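Local atomic coordinates of hypothetical protein aq_1665 (Aquifex aeolicus, PDB entry 1XM7), a protein that is of unknown precise function but has a calcineurin-like phosphoesterase domain and probably acts as a hydrolase. Residues R73-M78 / F92-D97; L50-W55 / N80-K85; I134-N139 / Y162-I167. All coordinates share one frame; numbering follows the deposited sequence.

Interaction 1 (R73-M78 / F92-D97); sequences RKILVM and FDEIYD
L76 is gripped by two residues of the neighbouring strand: its N-H goes to E94 O at 2.8 Å, and its own carbonyl O receives Y96 N. This is the parallel pairing of strands 73-77 and 94-96, which with helix 85-88 form a beta-alpha-beta unit at one margin of the larger sheet. M78 N carries the pattern on to Y96 O, 3.1 Å away, while D93 N starts it at K74 O. The tight side is the one where L76 and I95 point. There L76 CB sits almost on the normal of the F92 ring, 3.5 Å from the ring centroid, a CH-pi contact. F92 has CG anti to its carbonyl carbon (chi1 -65°), which sets the ring face against L76 CB, and F53 and W67 meet it from other parts of the chain. Further along, I95 CG2 rests against M78 CG at 3.8 Å, with L88 of the helix touching both L76 and I95. On the other face, I75 CD1 reaches the edge of the Y96 ring, 3.4 Å from CD2. The contact opens to solvent at R73 and D93. R73 NH1 makes a salt bridge to E94 OE2 at 2.6 Å, bent to 119° and weak as a hydrogen bond, while Y96 OH donates to E94 OE1. By contrast, K74 N meets D93 OD1 almost straight, at 2.8 Å and 174°.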
loop_
_atom_site.group_PDB
_atom_site.type_symbol
_atom_site.label_atom_id
_atom_site.label_comp_id
_atom_site.label_asym_id
_atom_site.label_seq_id
_atom_site.Cartn_x
_atom_site.Cartn_y
_atom_site.Cartn_z
ATOM N N ARG A 73 -2.798 11.627 9.317
ATOM C CA ARG A 73 -2.444 12.176 8.008
ATOM C C ARG A 73 -2.490 11.021 6.998
ATOM O O ARG A 73 -2.169 9.884 7.325
ATOM C CB ARG A 73 -1.040 12.795 8.073
ATOM C CG ARG A 73 -0.346 13.011 6.731
ATOM C CD ARG A 73 0.852 13.962 6.862
ATOM N NE ARG A 73 0.393 15.311 7.200
ATOM C CZ ARG A 73 0.164 16.287 6.321
ATOM N NH1 ARG A 73 0.359 16.090 5.022
ATOM N NH2 ARG A 73 -0.293 17.462 6.739
ATOM N N LYS A 74 -2.906 11.305 5.772
ATOM C CA LYS A 74 -2.988 10.267 4.750
ATOM C C LYS A 74 -2.276 10.683 3.474
ATOM O O LYS A 74 -2.574 11.726 2.900
ATOM C CB LYS A 74 -4.456 9.949 4.450
ATOM C CG LYS A 74 -5.200 9.458 5.679
ATOM C CD LYS A 74 -6.699 9.341 5.465
ATOM C CE LYS A 74 -7.408 8.988 6.775
ATOM N NZ LYS A 74 -7.329 10.116 7.737
ATOM N N ILE A 75 -1.315 9.877 3.040
ATOM C CA ILE A 75 -0.601 10.194 1.815
ATOM C C ILE A 75 -0.682 8.969 0.909
ATOM O O ILE A 75 -0.738 7.839 1.394
ATOM C CB ILE A 75 0.883 10.606 2.107
ATOM C CG1 ILE A 75 1.825 9.438 1.885
ATOM C CG2 ILE A 75 1.035 11.102 3.538
ATOM C CD1 ILE A 75 2.284 9.319 0.467
ATOM N N LEU A 76 -0.712 9.198 -0.401
ATOM C CA LEU A 76 -0.813 8.108 -1.372
ATOM C C LEU A 76 0.356 8.043 -2.350
ATOM O O LEU A 76 0.910 9.076 -2.748
ATOM C CB LEU A 76 -2.118 8.232 -2.184
ATOM C CG LEU A 76 -2.213 7.462 -3.522
ATOM C CD1 LEU A 76 -2.372 5.973 -3.257
ATOM C CD2 LEU A 76 -3.397 7.960 -4.346
ATOM N N VAL A 77 0.727 6.816 -2.713
ATOM C CA VAL A 77 1.762 6.563 -3.704
ATOM C C VAL A 77 0.957 5.790 -4.739
ATOM O O VAL A 77 0.553 4.644 -4.510
ATOM C CB VAL A 77 2.910 5.681 -3.168
ATOM C CG1 VAL A 77 4.005 5.563 -4.229
ATOM C CG2 VAL A 77 3.480 6.285 -1.889
ATOM N N MET A 78 0.707 6.446 -5.862
ATOM C CA MET A 78 -0.092 5.906 -6.949
ATOM C C MET A 78 0.265 4.568 -7.565
ATOM O O MET A 78 1.415 4.296 -7.896
ATOM C CB MET A 78 -0.189 6.959 -8.047
ATOM C CG MET A 78 -0.822 8.250 -7.551
ATOM S SD MET A 78 -0.929 9.515 -8.767
ATOM C CE MET A 78 -2.341 9.004 -9.592
ATOM N N PHE A 92 -6.651 12.176 0.363
ATOM C CA PHE A 92 -5.259 12.185 0.798
ATOM C C PHE A 92 -4.752 13.616 0.937
ATOM O O PHE A 92 -5.261 14.539 0.285
ATOM C CB PHE A 92 -4.399 11.441 -0.217
ATOM C CG PHE A 92 -4.723 9.992 -0.316
ATOM C CD1 PHE A 92 -4.182 9.085 0.589
ATOM C CD2 PHE A 92 -5.618 9.531 -1.276
ATOM C CE1 PHE A 92 -4.525 7.735 0.542
ATOM C CE2 PHE A 92 -5.970 8.184 -1.329
ATOM C CZ PHE A 92 -5.420 7.285 -0.416
ATOM N N ASP A 93 -3.744 13.789 1.790
ATOM C CA ASP A 93 -3.132 15.088 2.043
ATOM C C ASP A 93 -1.949 15.297 1.119
ATOM O O ASP A 93 -1.637 16.423 0.741
ATOM C CB ASP A 93 -2.671 15.166 3.492
ATOM C CG ASP A 93 -3.798 14.894 4.464
ATOM O OD1 ASP A 93 -3.803 13.831 5.115
ATOM O OD2 ASP A 93 -4.698 15.751 4.571
ATOM N N GLU A 94 -1.293 14.198 0.765
ATOM C CA GLU A 94 -0.139 14.222 -0.130
ATOM C C GLU A 94 -0.276 13.063 -1.112
ATOM O O GLU A 94 -0.692 11.962 -0.738
ATOM C CB GLU A 94 1.168 14.052 0.662
ATOM C CG GLU A 94 1.500 15.171 1.671
ATOM C CD GLU A 94 2.610 14.786 2.671
ATOM O OE1 GLU A 94 3.635 14.208 2.240
ATOM O OE2 GLU A 94 2.464 15.069 3.887
ATOM N N ILE A 95 0.061 13.313 -2.368
ATOM C CA ILE A 95 0.008 12.274 -3.385
ATOM C C ILE A 95 1.312 12.317 -4.170
ATOM O O ILE A 95 1.731 13.370 -4.655
ATOM C CB ILE A 95 -1.168 12.480 -4.356
ATOM C CG1 ILE A 95 -2.487 12.395 -3.589
ATOM C CG2 ILE A 95 -1.134 11.429 -5.444
ATOM C CD1 ILE A 95 -3.697 12.655 -4.436
ATOM N N TYR A 96 1.958 11.164 -4.269
ATOM C CA TYR A 96 3.214 11.032 -4.991
ATOM C C TYR A 96 2.925 10.078 -6.137
ATOM O O TYR A 96 2.508 8.943 -5.909
ATOM C CB TYR A 96 4.269 10.475 -4.041
ATOM C CG TYR A 96 4.556 11.436 -2.921
ATOM C CD1 TYR A 96 5.385 12.538 -3.125
ATOM C CD2 TYR A 96 3.927 11.308 -1.691
ATOM C CE1 TYR A 96 5.575 13.492 -2.140
ATOM C CE2 TYR A 96 4.109 12.262 -0.691
ATOM C CZ TYR A 96 4.936 13.354 -0.928
ATOM O OH TYR A 96 5.113 14.317 0.038
ATOM N N ASP A 97 3.140 10.531 -7.368
ATOM C CA ASP A 97 2.816 9.697 -8.512
ATOM C C ASP A 97 3.611 8.419 -8.740
ATOM O O ASP A 97 3.179 7.574 -9.524
ATOM C CB ASP A 97 2.784 10.534 -9.796
ATOM C CG ASP A 97 4.036 11.336 -10.004
ATOM O OD1 ASP A 97 4.283 12.259 -9.202
ATOM O OD2 ASP A 97 4.767 11.041 -10.973
#

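Interaction 2 (L50-W55 / N80-K85); sequences LGDFTW and NHDKDK
The carboxylate of D82 takes two successive backbone N-H groups of the facing loop: D52 N reaches OD1 at 2.8 Å, and F53 N reaches OD2 at 2.9 Å, on the syn lone pair of that oxygen. The loops carry the GD and GNHD sequences characteristic of calcineurin-like metallophosphoesterases, which in relatives line a two-metal site. The grip is returned by D52, whose OD2 accepts H81 N at 2.8 Å, with the donor about 30° out of the carboxylate plane. The two acids come within 4.1 Å of each other, D52 OD2 to D82 OD2, with N-H groups bound to both. H81 has CG anti to its backbone N (chi1 -168°), which sends the imidazole to the six-membered ring of W55. The rings stack face to face, planes 8° apart and centroids 3.5 Å apart, with W55 CZ3 above the centre of the imidazole. A weak bond from H81 NE2 to W55 O adds to the stack, and T54 O lies at the imidazole edge. Next come two waters: one donates to D82 OD2 at 2.7 Å and accepts from T54 N, the other lies between D52 OD1 and N80 N. Further out, H14 stacks on W55, H11 and H113 touch D52, and G79 N gives D82 OD1 a second backbone N-H beside that of D52.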
loop_
_atom_site.group_PDB
_atom_site.type_symbol
_atom_site.label_atom_id
_atom_site.label_comp_id
_atom_site.label_asym_id
_atom_site.label_seq_id
_atom_site.Cartn_x
_atom_site.Cartn_y
_atom_site.Cartn_z
ATOM N N LEU A 50 -0.048 2.632 -0.539
ATOM C CA LEU A 50 0.877 2.436 -1.645
ATOM C C LEU A 50 0.305 1.922 -2.964
ATOM O O LEU A 50 0.970 1.173 -3.671
ATOM C CB LEU A 50 2.032 1.540 -1.170
ATOM C CG LEU A 50 2.615 1.939 0.205
ATOM C CD1 LEU A 50 3.794 1.057 0.529
ATOM C CD2 LEU A 50 3.044 3.395 0.216
ATOM N N GLY A 51 -0.921 2.310 -3.303
ATOM C CA GLY A 51 -1.454 1.881 -4.583
ATOM C C GLY A 51 -2.790 1.177 -4.683
ATOM O O GLY A 51 -3.134 0.339 -3.852
ATOM N N ASP A 52 -3.516 1.518 -5.750
ATOM C CA ASP A 52 -4.830 0.970 -6.062
ATOM C C ASP A 52 -5.806 1.120 -4.899
ATOM O O ASP A 52 -6.264 0.158 -4.293
ATOM C CB ASP A 52 -4.682 -0.479 -6.525
ATOM C CG ASP A 52 -3.981 -0.576 -7.881
ATOM O OD1 ASP A 52 -3.722 -1.694 -8.368
ATOM O OD2 ASP A 52 -3.692 0.488 -8.466
ATOM N N PHE A 53 -6.103 2.385 -4.626
ATOM C CA PHE A 53 -6.980 2.828 -3.566
ATOM C C PHE A 53 -8.432 2.421 -3.766
ATOM O O PHE A 53 -8.942 1.545 -3.060
ATOM C CB PHE A 53 -6.876 4.353 -3.456
ATOM C CG PHE A 53 -7.845 4.964 -2.484
ATOM C CD1 PHE A 53 -7.878 4.555 -1.158
ATOM C CD2 PHE A 53 -8.708 5.964 -2.888
ATOM C CE1 PHE A 53 -8.752 5.133 -0.261
ATOM C CE2 PHE A 53 -9.586 6.549 -1.997
ATOM C CZ PHE A 53 -9.609 6.135 -0.684
ATOM N N THR A 54 -9.102 3.065 -4.721
ATOM C CA THR A 54 -10.506 2.771 -4.984
ATOM C C THR A 54 -10.753 2.396 -6.437
ATOM O O THR A 54 -10.060 2.881 -7.345
ATOM C CB THR A 54 -11.402 3.976 -4.615
ATOM O OG1 THR A 54 -12.776 3.599 -4.730
ATOM C CG2 THR A 54 -11.128 5.151 -5.520
ATOM N N TRP A 55 -11.748 1.536 -6.653
ATOM C CA TRP A 55 -12.079 1.080 -7.995
ATOM C C TRP A 55 -12.847 2.150 -8.776
ATOM O O TRP A 55 -12.734 2.232 -9.992
ATOM C CB TRP A 55 -12.868 -0.234 -7.932
ATOM C CG TRP A 55 -12.620 -1.110 -9.129
ATOM C CD1 TRP A 55 -13.548 -1.561 -10.031
ATOM C CD2 TRP A 55 -11.345 -1.559 -9.607
ATOM N NE1 TRP A 55 -12.924 -2.255 -11.045
ATOM C CE2 TRP A 55 -11.575 -2.266 -10.811
ATOM C CE3 TRP A 55 -10.035 -1.427 -9.139
ATOM C CZ2 TRP A 55 -10.541 -2.832 -11.554
ATOM C CZ3 TRP A 55 -9.003 -1.992 -9.877
ATOM C CH2 TRP A 55 -9.264 -2.685 -11.076
ATOM N N ASN A 80 -1.147 1.418 -10.500
ATOM C CA ASN A 80 -1.604 1.490 -11.871
ATOM C C ASN A 80 -3.076 1.835 -12.054
ATOM O O ASN A 80 -3.450 2.437 -13.065
ATOM C CB ASN A 80 -1.302 0.194 -12.618
ATOM C CG ASN A 80 -1.709 0.265 -14.084
ATOM O OD1 ASN A 80 -2.511 -0.546 -14.555
ATOM N ND2 ASN A 80 -1.166 1.245 -14.811
ATOM N N HIS A 81 -3.925 1.471 -11.102
ATOM C CA HIS A 81 -5.333 1.780 -11.277
ATOM C C HIS A 81 -5.702 3.179 -10.771
ATOM O O HIS A 81 -6.787 3.682 -11.062
ATOM C CB HIS A 81 -6.209 0.726 -10.602
ATOM C CG HIS A 81 -7.656 0.819 -10.987
ATOM N ND1 HIS A 81 -8.134 0.365 -12.198
ATOM C CD2 HIS A 81 -8.723 1.340 -10.335
ATOM C CE1 HIS A 81 -9.434 0.599 -12.275
ATOM N NE2 HIS A 81 -9.816 1.190 -11.157
ATOM N N ASP A 82 -4.801 3.808 -10.023
ATOM C CA ASP A 82 -5.039 5.154 -9.503
ATOM C C ASP A 82 -4.783 6.158 -10.631
ATOM O O ASP A 82 -3.633 6.558 -10.849
ATOM C CB ASP A 82 -4.069 5.442 -8.356
ATOM C CG ASP A 82 -4.198 4.457 -7.218
ATOM O OD1 ASP A 82 -3.179 4.188 -6.558
ATOM O OD2 ASP A 82 -5.315 3.962 -6.972
ATOM N N LYS A 83 -5.831 6.585 -11.336
ATOM C CA LYS A 83 -5.640 7.517 -12.447
ATOM C C LYS A 83 -6.022 8.983 -12.240
ATOM O O LYS A 83 -5.252 9.883 -12.603
ATOM C CB LYS A 83 -6.338 6.981 -13.705
ATOM C CG LYS A 83 -7.835 6.713 -13.554
ATOM C CD LYS A 83 -8.461 6.126 -14.841
ATOM C CE LYS A 83 -9.876 5.573 -14.581
ATOM N NZ LYS A 83 -10.487 4.899 -15.775
ATOM N N ASP A 84 -7.190 9.231 -11.657
ATOM C CA ASP A 84 -7.659 10.599 -11.440
ATOM C C ASP A 84 -7.112 11.238 -10.165
ATOM O O ASP A 84 -7.621 11.010 -9.065
ATOM C CB ASP A 84 -9.186 10.614 -11.400
ATOM C CG ASP A 84 -9.759 12.015 -11.493
ATOM O OD1 ASP A 84 -9.030 12.997 -11.224
ATOM O OD2 ASP A 84 -10.954 12.128 -11.828
ATOM N N LYS A 85 -6.091 12.067 -10.318
ATOM C CA LYS A 85 -5.473 12.723 -9.175
ATOM C C LYS A 85 -6.401 13.757 -8.524
ATOM O O LYS A 85 -6.359 13.970 -7.316
ATOM C CB LYS A 85 -4.169 13.374 -9.630
ATOM C CG LYS A 85 -3.083 13.424 -8.591
ATOM C CD LYS A 85 -1.748 13.715 -9.260
ATOM C CE LYS A 85 -0.688 14.058 -8.238
ATOM N NZ LYS A 85 0.616 14.394 -8.865
HETATM O O HOH W 1 -1.673 -1.182 -9.893
HETATM O O HOH W 2 -7.844 4.770 -6.744
#

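Interaction 3 (I134-N139 / Y162-I167); sequences IYFKEN and YRIECI
Y135, in the last turn of helix 125-137, faces I164 on the loop leading into strand 166-168, just past an inverse gamma turn centred on R163, with 8.0 Å between the CA atoms of Y135 and I164. No backbone-to-backbone bond joins the two segments, and the work falls to side chains. The Y135 ring lies against I164, whose CG2 stands over the ring face, 3.7 Å from the centroid and 16° off the normal. The other branch, CG1, touches Y135 CE2 at 3.6 Å, so both arms of the isoleucine are used. F136 adds a second, looser aromatic contact, its CE1 4.0 Å from I164 CG1. With CG anti to the backbone N (chi1 -171°), Y135 projects its hydroxyl across to the neighbouring backbone, where E165 N donates to Y135 OH at 3.2 Å in a nearly straight bond. A water joins the same hydroxyl to R163 O, and D141 O is a weak further partner. N139, with positive phi, closes the helix C terminus in a Schellman motif, while C166 is bound to C159 by a disulfide. Helix 125-137 is the beta-alpha-beta crossover between parallel strands 107-112 and 142-145, and its last turn here packs against the run-in to the next strand, 166-168, one edge of the smaller sheet.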
loop_
_atom_site.group_PDB
_atom_site.type_symbol
_atom_site.label_atom_id
_atom_site.label_comp_id
_atom_site.label_asym_id
_atom_site.label_seq_id
_atom_site.Cartn_x
_atom_site.Cartn_y
_atom_site.Cartn_z
ATOM N N ILE A 134 15.940 3.423 -8.287
ATOM C CA ILE A 134 15.857 4.409 -7.204
ATOM C C ILE A 134 16.476 3.832 -5.936
ATOM O O ILE A 134 17.306 4.470 -5.282
ATOM C CB ILE A 134 14.394 4.779 -6.887
ATOM C CG1 ILE A 134 13.812 5.646 -8.003
ATOM C CG2 ILE A 134 14.316 5.476 -5.536
ATOM C CD1 ILE A 134 12.312 5.854 -7.873
ATOM N N TYR A 135 16.051 2.620 -5.596
ATOM C CA TYR A 135 16.543 1.937 -4.416
ATOM C C TYR A 135 18.056 2.023 -4.368
ATOM O O TYR A 135 18.627 2.482 -3.380
ATOM C CB TYR A 135 16.127 0.473 -4.449
ATOM C CG TYR A 135 16.397 -0.278 -3.161
ATOM C CD1 TYR A 135 15.477 -0.263 -2.114
ATOM C CD2 TYR A 135 17.550 -1.043 -3.010
ATOM C CE1 TYR A 135 15.694 -1.001 -0.954
ATOM C CE2 TYR A 135 17.776 -1.783 -1.856
ATOM C CZ TYR A 135 16.845 -1.764 -0.835
ATOM O OH TYR A 135 17.055 -2.532 0.291
ATOM N N PHE A 136 18.701 1.586 -5.448
ATOM C CA PHE A 136 20.160 1.594 -5.525
ATOM C C PHE A 136 20.759 2.994 -5.483
ATOM O O PHE A 136 21.666 3.271 -4.696
ATOM C CB PHE A 136 20.635 0.903 -6.805
ATOM C CG PHE A 136 20.242 -0.540 -6.908
ATOM C CD1 PHE A 136 20.311 -1.380 -5.798
ATOM C CD2 PHE A 136 19.845 -1.078 -8.137
ATOM C CE1 PHE A 136 19.993 -2.740 -5.911
ATOM C CE2 PHE A 136 19.523 -2.435 -8.262
ATOM C CZ PHE A 136 19.597 -3.267 -7.147
ATOM N N LYS A 137 20.248 3.863 -6.348
ATOM C CA LYS A 137 20.724 5.238 -6.451
ATOM C C LYS A 137 20.688 5.975 -5.118
ATOM O O LYS A 137 21.629 6.688 -4.779
ATOM C CB LYS A 137 19.885 6.003 -7.483
ATOM C CG LYS A 137 20.196 7.499 -7.610
ATOM C CD LYS A 137 19.041 8.225 -8.320
ATOM C CE LYS A 137 19.251 9.745 -8.445
ATOM N NZ LYS A 137 20.221 10.134 -9.525
ATOM N N GLU A 138 19.606 5.804 -4.364
ATOM C CA GLU A 138 19.470 6.487 -3.081
ATOM C C GLU A 138 19.997 5.681 -1.898
ATOM O O GLU A 138 19.852 6.091 -0.754
ATOM C CB GLU A 138 18.006 6.855 -2.837
ATOM C CG GLU A 138 17.395 7.729 -3.916
ATOM C CD GLU A 138 18.175 9.019 -4.153
ATOM O OE1 GLU A 138 18.352 9.811 -3.196
ATOM O OE2 GLU A 138 18.610 9.241 -5.305
ATOM N N ASN A 139 20.600 4.533 -2.175
ATOM C CA ASN A 139 21.155 3.684 -1.126
ATOM C C ASN A 139 20.136 3.378 -0.049
ATOM O O ASN A 139 20.403 3.542 1.139
ATOM C CB ASN A 139 22.383 4.356 -0.512
ATOM C CG ASN A 139 23.518 4.489 -1.511
ATOM O OD1 ASN A 139 24.171 3.497 -1.852
ATOM N ND2 ASN A 139 23.745 5.711 -2.008
ATOM N N TYR A 162 17.442 -9.649 -5.724
ATOM C CA TYR A 162 18.302 -8.487 -5.873
ATOM C C TYR A 162 18.647 -8.152 -4.438
ATOM O O TYR A 162 17.859 -8.426 -3.534
ATOM C CB TYR A 162 17.548 -7.314 -6.496
ATOM C CG TYR A 162 17.089 -7.555 -7.913
ATOM C CD1 TYR A 162 15.960 -8.335 -8.187
ATOM C CD2 TYR A 162 17.792 -7.010 -8.989
ATOM C CE1 TYR A 162 15.540 -8.563 -9.504
ATOM C CE2 TYR A 162 17.383 -7.236 -10.307
ATOM C CZ TYR A 162 16.259 -8.008 -10.557
ATOM O OH TYR A 162 15.865 -8.216 -11.859
ATOM N N ARG A 163 19.815 -7.574 -4.208
ATOM C CA ARG A 163 20.185 -7.235 -2.842
ATOM C C ARG A 163 19.226 -6.163 -2.329
ATOM O O ARG A 163 19.639 -5.050 -1.985
ATOM C CB ARG A 163 21.629 -6.732 -2.783
ATOM C CG ARG A 163 22.472 -7.502 -1.783
ATOM C CD ARG A 163 23.518 -8.341 -2.475
ATOM N NE ARG A 163 24.632 -7.518 -2.923
ATOM C CZ ARG A 163 25.757 -8.004 -3.433
ATOM N NH1 ARG A 163 25.916 -9.310 -3.566
ATOM N NH2 ARG A 163 26.733 -7.184 -3.794
ATOM N N ILE A 164 17.944 -6.516 -2.289
ATOM C CA ILE A 164 16.898 -5.602 -1.849
ATOM C C ILE A 164 16.005 -6.247 -0.790
ATOM O O ILE A 164 15.532 -7.379 -0.957
ATOM C CB ILE A 164 16.006 -5.159 -3.049
ATOM C CG1 ILE A 164 16.848 -4.427 -4.100
ATOM C CG2 ILE A 164 14.889 -4.265 -2.562
ATOM C CD1 ILE A 164 16.094 -4.074 -5.375
ATOM N N GLU A 165 15.794 -5.522 0.304
ATOM C CA GLU A 165 14.939 -5.995 1.382
ATOM C C GLU A 165 13.579 -5.332 1.202
ATOM O O GLU A 165 13.507 -4.164 0.838
ATOM C CB GLU A 165 15.545 -5.624 2.737
ATOM C CG GLU A 165 16.786 -6.431 3.078
ATOM C CD GLU A 165 16.522 -7.935 3.071
ATOM O OE1 GLU A 165 17.498 -8.721 3.100
ATOM O OE2 GLU A 165 15.335 -8.331 3.041
ATOM N N CYS A 166 12.501 -6.063 1.451
ATOM C CA CYS A 166 11.176 -5.491 1.257
ATOM C C CYS A 166 10.073 -6.134 2.088
ATOM O O CYS A 166 10.260 -7.178 2.706
ATOM C CB CYS A 166 10.793 -5.598 -0.225
ATOM S SG CYS A 166 10.601 -7.327 -0.780
ATOM N N ILE A 167 8.913 -5.489 2.089
ATOM C CA ILE A 167 7.744 -5.986 2.794
ATOM C C ILE A 167 6.525 -5.574 1.981
ATOM O O ILE A 167 6.414 -4.427 1.549
ATOM C CB ILE A 167 7.631 -5.408 4.209
ATOM C CG1 ILE A 167 6.161 -5.121 4.503
ATOM C CG2 ILE A 167 8.529 -4.198 4.364
ATOM C CD1 ILE A 167 5.930 -4.143 5.608
HETATM O O HOH W 3 19.304 -3.951 1.043
#

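From the N terminus, segment 50-55 leaves strand 46-49, and the chain passes helix 63-69 and strand 73-77 before interaction 2 brings residues 80-85 back to it. Interaction 1 opens at 73-78, inside that loop, and closes at 92-97, outside it, so the two cross. They touch where F92, just before strand 94-96, meets F53 and where L76 of strand 73-77 meets D82; I95 on K85 brings in the edge strand 94-96 itself. Interaction 3 follows in series, closing the excursion from helix 125-137 to strand 166-168 on the smaller sheet. It touches neither of the others; its nearest atoms are about 6 Å from interaction 2.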